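PDB 3MSE: calcium-dependent protein kinase, putative from Plasmodium falciparum, which probably phosphorylates serine and threonine residues of target proteins in response to calcium, which is bound by its C-terminal EF-hand domain, the part described here. Local coordinates for residues A[11-16]-A[23-28]; A[48-53]-A[58-63]; A[125-130]-A[139-144]. All coordinates share one frame; numbering follows the deposited sequence.

Contact 1 (A[11-16]-A[23-28]); sequences KSYMKH and IINIMA
Tyr-13 and Ile-24 are brought together by two matching first torsions: the tyrosine has CG anti to its N (chi1 -172°), carrying the ring off helix 4-13, and the isoleucine has CG2 in the same relation to its own N. They join two consecutive helices of this C-terminal domain, 4-13 and the long 18-48, the latter running into the first calcium-binding EF-hand loop; the backbones stay well apart, with the ring spanning the gap. Ile-24 CG2 meets the edge of the ring at CE1, 4.1 Å away, the two side chains running alongside in opposite senses. A tyrosine suits this place because it is long and flat, with a polar group only at its far end. That hydroxyl lies near the amide of Asn-25, OH to ND2 being 3.1 Å, with ring and amide planes 55° apart; the same ND2 is hydrogen-bonded to Asn-21 O, one turn earlier. The branched Ile-24 faces apolar neighbours beyond the ring, among them Met-176 of helix 169-177 and Trp-102 of the second subunit, and Ile-84 of that subunit packs on Tyr-13. In the type I turn from Tyr-13 to His-16, Tyr-13 O accepts hydrogen bonds from Asn-21 ND2 and, at 3.1 Å, from His-16 N.

Contact 2 (A[48-53]-A[58-63]); sequences LDTNHN and HREIYT. With CA (calcium ion), chain E.
Glu-60 reaches from helix 58-67 across to the loop after helix 18-48 and closes an EF-hand calcium site. Its CB already meets the end of helix 18-48, 3.3 Å from Leu-48 O. CG stands anti to the carbonyl carbon (chi1 -74°) and lies beside that same Leu-48 oxygen and 4.0 Å from Thr-50 OG1. The chain then runs on extended, presenting the carboxylate to the metal end-on, so that OE1 and OE2 each lie 2.6 Å from the calcium, which sits close to their plane. Such bidentate binding is the classic task of glutamate at the twelfth loop position, since its length lets a helix residue grip the ion with two oxygens. OE2 also accepts from Ser-57 N, which helps fix the rotation of the carboxylate.

The loop supplies oxygen donors, which suit a hard ion such as calcium. Asp-49 gives OD1 at 2.1 Å from the calcium, its carboxylate turned 72° from that of Glu-60, while its OD2 accepts from Gly-54 N. Asn-51, Asn-53, Ser-55 O and one water complete seven ligands. Asp-49 OD1 also takes the N-H of Asn-53 at 3.3 Å, tying the loop round the ion.

Water 1 donates to both Leu-48 O and Glu-60 O, bridging the backbones of the two helices, 18-48 and 58-67. Behind the polar site, Leu-48 CD1 rests 4.0 Å from Ile-61 CG1. Both these apolar side chains pack on Leu-56 of strand 56-57, and Ile-61 also touches Ile-90 of the antiparallel partner strand 89-90, while Tyr-62 packs on helix 72-82; the calcium loop is thereby joined to the second half of the EF-hand pair.

Contact 3 (A[125-130]-A[139-144]); sequences ISKSDI and LDNNDI. With CA (calcium ion), chain B.
Lys-127 and Ile-130 meet Asn-141 and Ile-144 where the exiting helix of an EF-hand, 127-133, packs on helix 141-152. Just ahead of helix 127-133, Ile-125 makes backbone hydrogen bonds with Ile-167 and packs on helix 109-117. Ser-126, small and polar, takes the N-cap, and its N donates almost straight (172°) to Asp-129 OD2 at 3.1 Å. Lys-127 bends at chi2 (-96°) and chi4, which brings NZ to Asn-141 OD1 at 2.8 Å, tilted 26° from the carbonyl plane; a long, flexible chain suits this, as its CE also lies 3.9 Å from Ile-144 CG2. Asp-129 closes the calcium loop with one oxygen, OD2, 2.5 Å from the ion; Asp-118, Asp-122 and Tyr-124 O also bind it. Its OD1 instead accepts from a calcium-bound water, as befits a side chain shorter than glutamate. Ile-130 points its CB at the second helix and touches through CG2, 3.7 Å from Ile-144 CG2, while its longer branch leads away; Phe-147 and Phe-148 add apolar cover. Asp-140 and Asp-143 start helix 141-152 with a capping box: Asp-140 N donates to Asp-143 OD2 on its anti lone pair, at 3.0 Å, and Asp-143 N returns a weak bond to Asp-140 OD1.

How the contacts relate
Helix 18-48 connects all three places: contact 1 uses its early turns, contact 2 begins at its last residue, and in contact 3 Ile-130 and Leu-139 pack against its start. Contacts 1 and 3 lie on the same side of the chain, with centres about 17 Å apart, whereas contact 2 is about 54 Å from contact 3, centre to centre, on the other side. Contact 1 is buried, an aromatic edge on an isoleucine with a polar tip beside it, and the second subunit touches it; contacts 2 and 3 are partly exposed. Both of the latter belong to calcium-binding EF-hands, but contact 2 meets across the ion itself, while contact 3 joins helices beside its metal site.

Contact 1 (A[11-16]-A[23-28])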
loop_
_atom_site.group_PDB
_atom_site.type_symbol
_atom_site.label_atom_id
_atom_site.label_comp_id
_atom_site.label_asym_id
_atom_site.label_seq_id
_atom_site.Cartn_x
_atom_site.Cartn_y
_atom_site.Cartn_z
ATOM N N LYS A 11 12.031 17.867 1.310
ATOM C CA LYS A 11 12.878 18.566 2.288
ATOM C C LYS A 11 13.154 17.742 3.515
ATOM O O LYS A 11 14.216 17.860 4.122
ATOM C CB LYS A 11 12.258 19.901 2.697
ATOM C CG LYS A 11 12.390 21.000 1.660
ATOM C CD LYS A 11 11.251 22.023 1.887
ATOM C CE LYS A 11 11.559 23.389 1.327
ATOM N NZ LYS A 11 12.103 24.301 2.406
ATOM N N SER A 12 12.202 16.912 3.911
ATOM C CA SER A 12 12.462 16.009 5.018
ATOM C C SER A 12 13.362 14.837 4.573
ATOM O O SER A 12 14.255 14.414 5.304
ATOM C CB SER A 12 11.151 15.504 5.615
ATOM O OG SER A 12 11.381 14.336 6.365
ATOM N N TYR A 13 13.135 14.341 3.358
ATOM C CA TYR A 13 13.929 13.228 2.804
ATOM C C TYR A 13 15.415 13.577 2.737
ATOM O O TYR A 13 16.271 12.766 3.111
ATOM C CB TYR A 13 13.394 12.904 1.409
ATOM C CG TYR A 13 13.945 11.652 0.738
ATOM C CD1 TYR A 13 13.485 10.381 1.095
ATOM C CD2 TYR A 13 14.846 11.751 -0.309
ATOM C CE1 TYR A 13 13.947 9.235 0.441
ATOM C CE2 TYR A 13 15.324 10.612 -0.961
ATOM C CZ TYR A 13 14.853 9.359 -0.581
ATOM O OH TYR A 13 15.330 8.237 -1.221
ATOM N N MET A 14 15.713 14.804 2.295
ATOM C CA MET A 14 17.097 15.263 2.115
ATOM C C MET A 14 17.913 15.250 3.410
ATOM O O MET A 14 19.129 15.229 3.361
ATOM C CB MET A 14 17.124 16.658 1.460
ATOM C CG MET A 14 16.990 17.860 2.454
ATOM S SD MET A 14 16.736 19.441 1.607
ATOM C CE MET A 14 16.570 20.528 3.037
ATOM N N LYS A 15 17.247 15.253 4.564
ATOM C CA LYS A 15 17.939 15.312 5.850
ATOM C C LYS A 15 18.366 13.938 6.379
ATOM O O LYS A 15 19.124 13.848 7.330
ATOM C CB LYS A 15 17.078 16.061 6.892
ATOM C CG LYS A 15 16.988 17.599 6.650
ATOM C CD LYS A 15 16.140 18.272 7.756
ATOM C CE LYS A 15 15.798 19.724 7.425
ATOM N NZ LYS A 15 15.016 19.815 6.167
ATOM N N HIS A 16 17.889 12.863 5.761
ATOM C CA HIS A 16 18.196 11.542 6.278
ATOM C C HIS A 16 19.413 10.914 5.599
ATOM O O HIS A 16 19.901 11.426 4.575
ATOM C CB HIS A 16 16.944 10.660 6.248
ATOM C CG HIS A 16 15.930 11.077 7.263
ATOM N ND1 HIS A 16 16.110 10.864 8.613
ATOM C CD2 HIS A 16 14.772 11.771 7.141
ATOM C CE1 HIS A 16 15.085 11.371 9.277
ATOM N NE2 HIS A 16 14.259 11.927 8.407
ATOM N N ILE A 23 16.751 2.043 2.235
ATOM C CA ILE A 23 15.660 1.305 2.858
ATOM C C ILE A 23 14.296 1.836 2.419
ATOM O O ILE A 23 13.387 1.051 2.105
ATOM C CB ILE A 23 15.793 1.329 4.410
ATOM C CG1 ILE A 23 17.077 0.619 4.846
ATOM C CG2 ILE A 23 14.560 0.688 5.102
ATOM C CD1 ILE A 23 17.542 0.944 6.289
ATOM N N ILE A 24 14.143 3.166 2.375
ATOM C CA ILE A 24 12.915 3.765 1.837
ATOM C C ILE A 24 12.677 3.324 0.382
ATOM O O ILE A 24 11.540 3.056 0.002
ATOM C CB ILE A 24 12.914 5.354 1.900
ATOM C CG1 ILE A 24 12.946 5.890 3.344
ATOM C CG2 ILE A 24 11.737 5.904 1.136
ATOM C CD1 ILE A 24 11.613 5.783 4.114
ATOM N N ASN A 25 13.734 3.273 -0.432
ATOM C CA ASN A 25 13.597 2.813 -1.841
ATOM C C ASN A 25 13.074 1.366 -2.018
ATOM O O ASN A 25 12.328 1.088 -2.960
ATOM C CB ASN A 25 14.902 2.994 -2.628
ATOM C CG ASN A 25 14.990 4.353 -3.295
ATOM O OD1 ASN A 25 14.721 4.482 -4.485
ATOM N ND2 ASN A 25 15.362 5.381 -2.520
ATOM N N ILE A 26 13.450 0.486 -1.093
ATOM C CA ILE A 26 12.907 -0.882 -1.038
ATOM C C ILE A 26 11.389 -0.850 -0.875
ATOM O O ILE A 26 10.649 -1.494 -1.633
ATOM C CB ILE A 26 13.543 -1.724 0.109
ATOM C CG1 ILE A 26 15.025 -1.950 -0.158
ATOM C CG2 ILE A 26 12.801 -3.086 0.280
ATOM C CD1 ILE A 26 15.818 -2.300 1.110
ATOM N N MET A 27 10.925 -0.072 0.098
ATOM C CA MET A 27 9.491 0.125 0.295
ATOM C C MET A 27 8.830 0.806 -0.897
ATOM O O MET A 27 7.690 0.482 -1.261
ATOM C CB MET A 27 9.245 0.914 1.573
ATOM C CG MET A 27 9.564 0.134 2.824
ATOM S SD MET A 27 8.999 1.024 4.290
ATOM C CE MET A 27 10.321 2.207 4.459
ATOM N N ALA A 28 9.550 1.741 -1.515
ATOM C CA ALA A 28 9.038 2.457 -2.679
ATOM C C ALA A 28 8.812 1.511 -3.849
ATOM O O ALA A 28 7.855 1.675 -4.616
ATOM C CB ALA A 28 9.978 3.565 -3.086
#

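Contact 2 (A[48-53]-A[58-63])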
loop_
_atom_site.group_PDB
_atom_site.type_symbol
_atom_site.label_atom_id
_atom_site.label_comp_id
_atom_site.label_asym_id
_atom_site.label_seq_id
_atom_site.Cartn_x
_atom_site.Cartn_y
_atom_site.Cartn_z
ATOM N N LEU A 48 -15.083 -1.725 -18.478
ATOM C CA LEU A 48 -16.415 -2.231 -18.118
ATOM C C LEU A 48 -17.482 -1.150 -18.093
ATOM O O LEU A 48 -18.652 -1.405 -18.391
ATOM C CB LEU A 48 -16.408 -2.966 -16.775
ATOM C CG LEU A 48 -15.437 -4.126 -16.546
ATOM C CD1 LEU A 48 -15.975 -5.032 -15.457
ATOM C CD2 LEU A 48 -15.211 -4.897 -17.821
ATOM N N ASP A 49 -17.062 0.056 -17.728
ATOM C CA ASP A 49 -17.951 1.189 -17.553
ATOM C C ASP A 49 -18.262 1.804 -18.919
ATOM O O ASP A 49 -17.763 2.890 -19.257
ATOM C CB ASP A 49 -17.262 2.203 -16.628
ATOM C CG ASP A 49 -18.140 3.370 -16.265
ATOM O OD1 ASP A 49 -19.387 3.273 -16.339
ATOM O OD2 ASP A 49 -17.557 4.399 -15.878
ATOM N N THR A 50 -19.098 1.112 -19.692
ATOM C CA THR A 50 -19.341 1.480 -21.093
ATOM C C THR A 50 -20.171 2.756 -21.266
ATOM O O THR A 50 -20.195 3.323 -22.348
ATOM C CB THR A 50 -19.987 0.333 -21.915
ATOM O OG1 THR A 50 -21.173 -0.115 -21.256
ATOM C CG2 THR A 50 -19.016 -0.826 -22.099
ATOM N N ASN A 51 -20.847 3.198 -20.209
ATOM C CA ASN A 51 -21.539 4.483 -20.247
ATOM C C ASN A 51 -20.737 5.577 -19.546
ATOM O O ASN A 51 -21.189 6.709 -19.414
ATOM C CB ASN A 51 -22.969 4.375 -19.708
ATOM C CG ASN A 51 -23.024 4.028 -18.229
ATOM O OD1 ASN A 51 -21.999 3.767 -17.583
ATOM N ND2 ASN A 51 -24.232 4.023 -17.680
ATOM N N HIS A 52 -19.535 5.228 -19.107
ATOM C CA HIS A 52 -18.626 6.192 -18.472
ATOM C C HIS A 52 -19.309 7.076 -17.404
ATOM O O HIS A 52 -19.137 8.300 -17.393
ATOM C CB HIS A 52 -17.903 7.042 -19.537
ATOM C CG HIS A 52 -17.169 6.232 -20.567
ATOM N ND1 HIS A 52 -16.205 5.301 -20.238
ATOM C CD2 HIS A 52 -17.257 6.218 -21.919
ATOM C CE1 HIS A 52 -15.735 4.744 -21.343
ATOM N NE2 HIS A 52 -16.351 5.288 -22.378
ATOM N N ASN A 53 -20.088 6.445 -16.523
ATOM C CA ASN A 53 -20.727 7.127 -15.387
ATOM C C ASN A 53 -19.997 6.832 -14.057
ATOM O O ASN A 53 -20.511 7.122 -12.979
ATOM C CB ASN A 53 -22.210 6.720 -15.292
ATOM C CG ASN A 53 -22.385 5.305 -14.806
ATOM O OD1 ASN A 53 -21.405 4.588 -14.669
ATOM N ND2 ASN A 53 -23.630 4.894 -14.530
ATOM N N HIS A 58 -24.799 -4.285 -12.903
ATOM C CA HIS A 58 -24.696 -5.750 -12.997
ATOM C C HIS A 58 -24.451 -6.197 -14.443
ATOM O O HIS A 58 -23.553 -7.010 -14.706
ATOM C CB HIS A 58 -25.925 -6.440 -12.378
ATOM C CG HIS A 58 -25.948 -6.399 -10.873
ATOM N ND1 HIS A 58 -26.632 -7.324 -10.108
ATOM C CD2 HIS A 58 -25.367 -5.546 -9.994
ATOM C CE1 HIS A 58 -26.485 -7.035 -8.829
ATOM N NE2 HIS A 58 -25.721 -5.961 -8.731
ATOM N N ARG A 59 -25.228 -5.649 -15.371
ATOM C CA ARG A 59 -25.090 -5.979 -16.795
ATOM C C ARG A 59 -23.700 -5.680 -17.350
ATOM O O ARG A 59 -23.121 -6.510 -18.056
ATOM C CB ARG A 59 -26.155 -5.256 -17.628
ATOM C CG ARG A 59 -25.982 -5.427 -19.132
ATOM C CD ARG A 59 -26.884 -4.469 -19.905
ATOM N NE ARG A 59 -26.488 -3.077 -19.688
ATOM C CZ ARG A 59 -25.300 -2.573 -20.015
ATOM N NH1 ARG A 59 -24.357 -3.351 -20.563
ATOM N NH2 ARG A 59 -25.047 -1.295 -19.778
ATOM N N GLU A 60 -23.161 -4.499 -17.036
ATOM C CA GLU A 60 -21.814 -4.126 -17.517
ATOM C C GLU A 60 -20.747 -5.166 -17.154
ATOM O O GLU A 60 -19.859 -5.466 -17.962
ATOM C CB GLU A 60 -21.370 -2.753 -16.986
ATOM C CG GLU A 60 -22.089 -1.552 -17.658
ATOM C CD GLU A 60 -21.700 -0.200 -17.047
ATOM O OE1 GLU A 60 -21.815 0.822 -17.751
ATOM O OE2 GLU A 60 -21.261 -0.145 -15.871
ATOM N N ILE A 61 -20.819 -5.681 -15.930
ATOM C CA ILE A 61 -19.880 -6.700 -15.473
ATOM C C ILE A 61 -20.267 -8.065 -16.100
ATOM O O ILE A 61 -19.408 -8.810 -16.569
ATOM C CB ILE A 61 -19.892 -6.796 -13.927
ATOM C CG1 ILE A 61 -19.372 -5.491 -13.307
ATOM C CG2 ILE A 61 -19.068 -7.970 -13.419
ATOM C CD1 ILE A 61 -19.542 -5.450 -11.806
ATOM N N TYR A 62 -21.558 -8.364 -16.083
ATOM C CA TYR A 62 -22.081 -9.643 -16.552
ATOM C C TYR A 62 -21.618 -9.936 -17.978
ATOM O O TYR A 62 -21.063 -11.005 -18.257
ATOM C CB TYR A 62 -23.612 -9.662 -16.523
ATOM C CG TYR A 62 -24.184 -11.060 -16.624
ATOM C CD1 TYR A 62 -24.114 -11.787 -17.823
ATOM C CD2 TYR A 62 -24.783 -11.664 -15.515
ATOM C CE1 TYR A 62 -24.639 -13.093 -17.906
ATOM C CE2 TYR A 62 -25.306 -12.960 -15.583
ATOM C CZ TYR A 62 -25.231 -13.669 -16.778
ATOM O OH TYR A 62 -25.744 -14.958 -16.837
ATOM N N THR A 63 -21.846 -8.984 -18.874
ATOM C CA THR A 63 -21.588 -9.225 -20.292
ATOM C C THR A 63 -20.102 -9.483 -20.539
ATOM O O THR A 63 -19.740 -10.231 -21.452
ATOM C CB THR A 63 -22.114 -8.099 -21.219
ATOM O OG1 THR A 63 -21.804 -8.433 -22.575
ATOM C CG2 THR A 63 -21.461 -6.745 -20.915
HETATM CA CA CA E . -21.266 2.458 -15.845
HETATM O O HOH W 1 -19.333 -3.631 -19.747
HETATM O O HOH W 2 -21.273 -2.904 -21.264
HETATM O O HOH W 3 -23.513 0.962 -19.499
HETATM O O HOH W 4 -23.048 2.036 -15.473
#

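Contact 3 (A[125-130]-A[139-144])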
loop_
_atom_site.group_PDB
_atom_site.type_symbol
_atom_site.label_atom_id
_atom_site.label_comp_id
_atom_site.label_asym_id
_atom_site.label_seq_id
_atom_site.Cartn_x
_atom_site.Cartn_y
_atom_site.Cartn_z
ATOM N N ILE A 125 19.180 -8.228 11.314
ATOM C CA ILE A 125 19.985 -7.485 10.343
ATOM C C ILE A 125 21.396 -7.275 10.888
ATOM O O ILE A 125 21.603 -6.488 11.807
ATOM C CB ILE A 125 19.333 -6.136 9.904
ATOM C CG1 ILE A 125 18.130 -6.395 8.989
ATOM C CG2 ILE A 125 20.358 -5.243 9.185
ATOM C CD1 ILE A 125 17.350 -5.134 8.602
ATOM N N SER A 126 22.359 -7.991 10.308
ATOM C CA SER A 126 23.760 -7.890 10.709
ATOM C C SER A 126 24.472 -6.792 9.944
ATOM O O SER A 126 23.929 -6.204 9.000
ATOM C CB SER A 126 24.491 -9.225 10.491
ATOM O OG SER A 126 24.417 -9.652 9.133
ATOM N N LYS A 127 25.695 -6.516 10.368
ATOM C CA LYS A 127 26.571 -5.604 9.669
ATOM C C LYS A 127 26.763 -6.054 8.207
ATOM O O LYS A 127 26.708 -5.231 7.277
ATOM C CB LYS A 127 27.907 -5.531 10.407
ATOM C CG LYS A 127 28.674 -4.241 10.214
ATOM C CD LYS A 127 29.721 -4.372 9.113
ATOM C CE LYS A 127 30.487 -3.077 8.907
ATOM N NZ LYS A 127 31.334 -2.722 10.081
ATOM N N SER A 128 26.950 -7.357 8.006
ATOM C CA SER A 128 27.164 -7.887 6.663
ATOM C C SER A 128 25.908 -7.780 5.780
ATOM O O SER A 128 26.011 -7.656 4.559
ATOM C CB SER A 128 27.715 -9.326 6.702
ATOM O OG SER A 128 26.678 -10.284 6.825
ATOM N N ASP A 129 24.728 -7.820 6.388
ATOM C CA ASP A 129 23.495 -7.598 5.634
ATOM C C ASP A 129 23.413 -6.172 5.053
ATOM O O ASP A 129 22.880 -5.970 3.948
ATOM C CB ASP A 129 22.283 -7.878 6.508
ATOM C CG ASP A 129 22.075 -9.363 6.762
ATOM O OD1 ASP A 129 22.397 -10.190 5.876
ATOM O OD2 ASP A 129 21.573 -9.701 7.843
ATOM N N ILE A 130 23.962 -5.209 5.793
ATOM C CA ILE A 130 24.006 -3.812 5.347
ATOM C C ILE A 130 25.122 -3.607 4.333
ATOM O O ILE A 130 24.947 -2.890 3.345
ATOM C CB ILE A 130 24.168 -2.814 6.542
ATOM C CG1 ILE A 130 22.974 -2.913 7.506
ATOM C CG2 ILE A 130 24.351 -1.369 6.028
ATOM C CD1 ILE A 130 21.613 -2.545 6.907
ATOM N N LEU A 139 29.056 4.089 -0.866
ATOM C CA LEU A 139 29.162 4.074 0.606
ATOM C C LEU A 139 30.167 3.059 1.158
ATOM O O LEU A 139 30.413 2.019 0.541
ATOM C CB LEU A 139 27.796 3.791 1.248
ATOM C CG LEU A 139 26.546 4.513 0.750
ATOM C CD1 LEU A 139 25.323 3.861 1.375
ATOM C CD2 LEU A 139 26.599 5.999 1.084
ATOM N N ASP A 140 30.705 3.355 2.344
ATOM C CA ASP A 140 31.779 2.567 2.956
ATOM C C ASP A 140 31.452 2.173 4.400
ATOM O O ASP A 140 30.304 2.291 4.838
ATOM C CB ASP A 140 33.110 3.343 2.894
ATOM C CG ASP A 140 33.048 4.716 3.608
ATOM O OD1 ASP A 140 32.326 4.884 4.626
ATOM O OD2 ASP A 140 33.748 5.637 3.139
ATOM N N ASN A 141 32.466 1.730 5.143
ATOM C CA ASN A 141 32.265 1.240 6.513
ATOM C C ASN A 141 31.902 2.305 7.565
ATOM O O ASN A 141 31.223 1.992 8.556
ATOM C CB ASN A 141 33.478 0.435 6.983
ATOM C CG ASN A 141 33.073 -0.848 7.669
ATOM O OD1 ASN A 141 33.172 -0.978 8.893
ATOM N ND2 ASN A 141 32.576 -1.805 6.879
ATOM N N ASN A 142 32.364 3.541 7.349
ATOM C CA ASN A 142 32.012 4.680 8.207
ATOM C C ASN A 142 30.499 4.927 8.222
ATOM O O ASN A 142 29.876 5.028 9.282
ATOM C CB ASN A 142 32.746 5.941 7.733
ATOM C CG ASN A 142 32.586 7.119 8.697
ATOM O OD1 ASN A 142 32.707 6.964 9.919
ATOM N ND2 ASN A 142 32.320 8.308 8.143
ATOM N N ASP A 143 29.919 4.987 7.029
ATOM C CA ASP A 143 28.486 5.170 6.861
ATOM C C ASP A 143 27.688 4.074 7.579
ATOM O O ASP A 143 26.703 4.360 8.266
ATOM C CB ASP A 143 28.148 5.202 5.365
ATOM C CG ASP A 143 28.952 6.259 4.599
ATOM O OD1 ASP A 143 28.861 7.456 4.967
ATOM O OD2 ASP A 143 29.666 5.901 3.625
ATOM N N ILE A 144 28.130 2.825 7.432
ATOM C CA ILE A 144 27.413 1.685 8.001
ATOM C C ILE A 144 27.378 1.757 9.524
ATOM O O ILE A 144 26.328 1.544 10.132
ATOM C CB ILE A 144 27.994 0.322 7.518
ATOM C CG1 ILE A 144 27.840 0.192 5.996
ATOM C CG2 ILE A 144 27.304 -0.840 8.224
ATOM C CD1 ILE A 144 28.704 -0.869 5.364
HETATM CA CA CA B . 20.618 -11.781 8.846
HETATM O O HOH W 5 22.468 -11.756 9.578
HETATM O O HOH W 6 21.278 -12.660 6.817
#